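Local coordinates for protein pyocin S8 (Pseudomonas aeruginosa, PDB 6W0V) that probably kills competing bacteria by cutting their DNA through its C-terminal H-N-H nuclease domain, the part in this structure, which is bound to its cognate immunity protein, at residues A[16-21]-A[114-119]. The protein carries 1 engineered substitution. Numbering follows the deposited sequence.
Sequences NWLAGA and LRVMTP
V116, on strand 114-117, pushes its two methyls against W17 and L18 of the 16-21 turn. CG2 meets the benzo end of the indole, 3.5 Å from W17 CZ2 and 3.8 Å from W17 CH2, the two side chains crossing at about a right angle. V116 CG1, anti to the backbone N (chi1 177°), goes instead to L18 CD2 at 3.5 Å, closer than usual for two methyls. L18 CD2 also lies over the centre of one face of the W17 indole, 3.3 Å above its plane, so this methyl sits in the corner where indole and valine meet. V27 and F52 continue this apolar cluster on strand 27-28 and helix 45-57.

Past V116 the contact passes to the backbone. T118 N donates to A21 O at 2.9 Å with an N-H...O angle of 161°, fairly straight, though the donor lies 57° out of the carbonyl plane. Two CA-H...O contacts accompany it, M117 CA to A21 O at 3.3 Å and A21 CA to V116 O at 3.6 Å. Side chains pack more loosely here: A21 CB and T118 CG2 are 4.2 Å apart. The turn's exposed side, at N16 and A19, faces away from this buried seam.

W17 NE1 bonds to P28 O, while T118 OG1 bonds to E86 and caps M121 N at the start of helix 119-122. The contact joins the turn to the central strand of a three-stranded antiparallel sheet; with strand 95-98 and helix 119-122, this strand forms the beta-beta-alpha (His-Me finger) H-N-H motif. Its chemistry implies a division of labour: closely packed apolar groups bury the V116 end, and the backbone hydrogen bond with its CA-H...O companions probably helps to hold the turn where strand gives way to helix.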
ATOM      1  N   ASN A  16     -12.463  10.690   2.271  1.00 28.36           N
ATOM      2  CA  ASN A  16     -11.532   9.733   1.628  1.00 26.41           C
ATOM      3  C   ASN A  16     -10.198  10.437   1.428  1.00 24.85           C
ATOM      4  O   ASN A  16      -9.986  11.105   0.398  1.00 26.07           O
ATOM      5  CB  ASN A  16     -12.068   9.165   0.321  1.00 28.62           C
ATOM      6  CG  ASN A  16     -11.283   7.949  -0.119  1.00 28.18           C
ATOM      7  OD1 ASN A  16     -10.098   7.822   0.180  1.00 27.33           O
ATOM      8  ND2 ASN A  16     -11.941   7.046  -0.824  1.00 29.02           N
ATOM      9  N   TRP A  17      -9.347  10.291   2.425  1.00 22.74           N
ATOM     10  CA  TRP A  17      -8.098  11.068   2.529  1.00 21.61           C
ATOM     11  C   TRP A  17      -7.294  10.929   1.235  1.00 21.03           C
ATOM     12  O   TRP A  17      -6.890  11.953   0.673  1.00 23.78           O
ATOM     13  CB  TRP A  17      -7.333  10.581   3.749  1.00 20.88           C
ATOM     14  CG  TRP A  17      -5.925  11.055   3.779  1.00 20.38           C
ATOM     15  CD1 TRP A  17      -5.456  12.309   3.515  1.00 21.81           C
ATOM     16  CD2 TRP A  17      -4.794  10.254   4.128  1.00 18.79           C
ATOM     17  NE1 TRP A  17      -4.099  12.335   3.662  1.00 20.46           N
ATOM     18  CE2 TRP A  17      -3.665  11.093   4.040  1.00 19.16           C
ATOM     19  CE3 TRP A  17      -4.633   8.913   4.491  1.00 20.18           C
ATOM     20  CZ2 TRP A  17      -2.388  10.629   4.322  1.00 19.76           C
ATOM     21  CZ3 TRP A  17      -3.364   8.458   4.759  1.00 19.47           C
ATOM     22  CH2 TRP A  17      -2.262   9.310   4.683  1.00 19.66           C
ATOM     23  N   LEU A  18      -7.073   9.702   0.767  1.00 20.52           N
ATOM     24  CA  LEU A  18      -6.126   9.455  -0.347  1.00 22.41           C
ATOM     25  C   LEU A  18      -6.823   9.585  -1.700  1.00 21.62           C
ATOM     26  O   LEU A  18      -6.116   9.460  -2.712  1.00 22.93           O
ATOM     27  CB  LEU A  18      -5.500   8.073  -0.181  1.00 21.53           C
ATOM     28  CG  LEU A  18      -4.581   7.926   1.023  1.00 19.90           C
ATOM     29  CD1 LEU A  18      -3.802   6.634   0.931  1.00 20.39           C
ATOM     30  CD2 LEU A  18      -3.636   9.114   1.136  1.00 20.25           C
ATOM     31  N   ALA A  19      -8.122   9.880  -1.739  1.00 24.27           N
ATOM     32  CA  ALA A  19      -8.830  10.165  -3.010  1.00 25.93           C
ATOM     33  C   ALA A  19      -8.013  11.190  -3.807  1.00 26.03           C
ATOM     34  O   ALA A  19      -7.855  10.997  -5.024  1.00 28.91           O
ATOM     35  CB  ALA A  19     -10.234  10.645  -2.750  1.00 26.56           C
ATOM     36  N   GLY A  20      -7.479  12.213  -3.132  1.00 27.04           N
ATOM     37  CA  GLY A  20      -6.726  13.314  -3.763  1.00 27.28           C
ATOM     38  C   GLY A  20      -5.270  12.963  -4.035  1.00 27.02           C
ATOM     39  O   GLY A  20      -4.590  13.775  -4.694  1.00 27.55           O
ATOM     40  N   ALA A  21      -4.792  11.809  -3.553  1.00 24.02           N
ATOM     41  CA  ALA A  21      -3.382  11.375  -3.702  1.00 24.05           C
ATOM     42  C   ALA A  21      -3.052  11.195  -5.185  1.00 24.70           C
ATOM     43  O   ALA A  21      -1.870  11.285  -5.540  1.00 23.40           O
ATOM     44  CB  ALA A  21      -3.113  10.111  -2.928  1.00 23.52           C
ATOM     45  N   LEU A 114       5.207  17.104   3.728  1.00 16.34           N
ATOM     46  CA  LEU A 114       4.848  15.782   3.174  1.00 15.82           C
ATOM     47  C   LEU A 114       3.501  15.869   2.485  1.00 16.27           C
ATOM     48  O   LEU A 114       2.581  16.499   3.005  1.00 18.41           O
ATOM     49  CB  LEU A 114       4.809  14.739   4.281  1.00 15.43           C
ATOM     50  CG  LEU A 114       6.078  14.671   5.123  1.00 16.00           C
ATOM     51  CD1 LEU A 114       5.924  13.611   6.193  1.00 16.30           C
ATOM     52  CD2 LEU A 114       7.302  14.405   4.259  1.00 15.97           C
ATOM     53  N   ARG A 115       3.421  15.177   1.366  1.00 16.63           N
ATOM     54  CA  ARG A 115       2.149  14.938   0.670  1.00 17.97           C
ATOM     55  C   ARG A 115       2.093  13.459   0.389  1.00 17.85           C
ATOM     56  O   ARG A 115       3.116  12.899   0.020  1.00 18.40           O
ATOM     57  CB  ARG A 115       2.104  15.683  -0.658  1.00 21.10           C
ATOM     58  CG  ARG A 115       2.270  17.177  -0.504  1.00 24.43           C
ATOM     59  CD  ARG A 115       1.175  17.715   0.356  1.00 28.80           C
ATOM     60  NE  ARG A 115      -0.089  17.844  -0.342  1.00 33.03           N
ATOM     61  CZ  ARG A 115      -0.964  18.795  -0.043  1.00 35.51           C
ATOM     62  NH1 ARG A 115      -2.121  18.871  -0.674  1.00 35.80           N
ATOM     63  NH2 ARG A 115      -0.673  19.677   0.894  1.00 38.96           N
ATOM     64  N   VAL A 116       0.930  12.862   0.516  1.00 17.87           N
ATOM     65  CA  VAL A 116       0.795  11.472   0.034  1.00 16.99           C
ATOM     66  C   VAL A 116       0.326  11.544  -1.412  1.00 16.67           C
ATOM     67  O   VAL A 116      -0.567  12.332  -1.730  1.00 17.87           O
ATOM     68  CB  VAL A 116      -0.095  10.640   0.950  1.00 16.98           C
ATOM     69  CG1 VAL A 116      -0.270   9.242   0.384  1.00 17.50           C
ATOM     70  CG2 VAL A 116       0.504  10.599   2.338  1.00 17.48           C
ATOM     71  N   MET A 117       0.999  10.779  -2.253  1.00 17.49           N
ATOM     72  CA  MET A 117       0.773  10.789  -3.704  1.00 18.50           C
ATOM     73  C   MET A 117       0.732   9.349  -4.166  1.00 17.30           C
ATOM     74  O   MET A 117       1.410   8.511  -3.582  1.00 17.66           O
ATOM     75  CB  MET A 117       1.922  11.485  -4.423  1.00 20.14           C
ATOM     76  CG  MET A 117       2.091  12.902  -3.999  1.00 22.41           C
ATOM     77  SD  MET A 117       3.350  13.608  -5.022  1.00 25.45           S
ATOM     78  CE  MET A 117       2.955  15.345  -4.857  1.00 29.81           C
ATOM     79  N   THR A 118      -0.009   9.093  -5.219  1.00 16.90           N
ATOM     80  CA  THR A 118       0.160   7.829  -5.946  1.00 18.59           C
ATOM     81  C   THR A 118       1.478   7.916  -6.691  1.00 18.65           C
ATOM     82  O   THR A 118       1.955   9.008  -6.990  1.00 19.11           O
ATOM     83  CB  THR A 118      -1.003   7.615  -6.899  1.00 20.30           C
ATOM     84  OG1 THR A 118      -0.938   8.692  -7.833  1.00 20.72           O
ATOM     85  CG2 THR A 118      -2.321   7.569  -6.162  1.00 21.12           C
ATOM     86  N   PRO A 119       2.099   6.770  -7.011  1.00 17.65           N
ATOM     87  CA  PRO A 119       3.304   6.763  -7.832  1.00 19.63           C
ATOM     88  C   PRO A 119       3.105   7.556  -9.123  1.00 19.53           C
ATOM     89  O   PRO A 119       4.008   8.248  -9.526  1.00 22.98           O
ATOM     90  CB  PRO A 119       3.493   5.276  -8.112  1.00 20.05           C
ATOM     91  CG  PRO A 119       2.972   4.628  -6.857  1.00 19.98           C
ATOM     92  CD  PRO A 119       1.748   5.439  -6.505  1.00 18.24           C
TER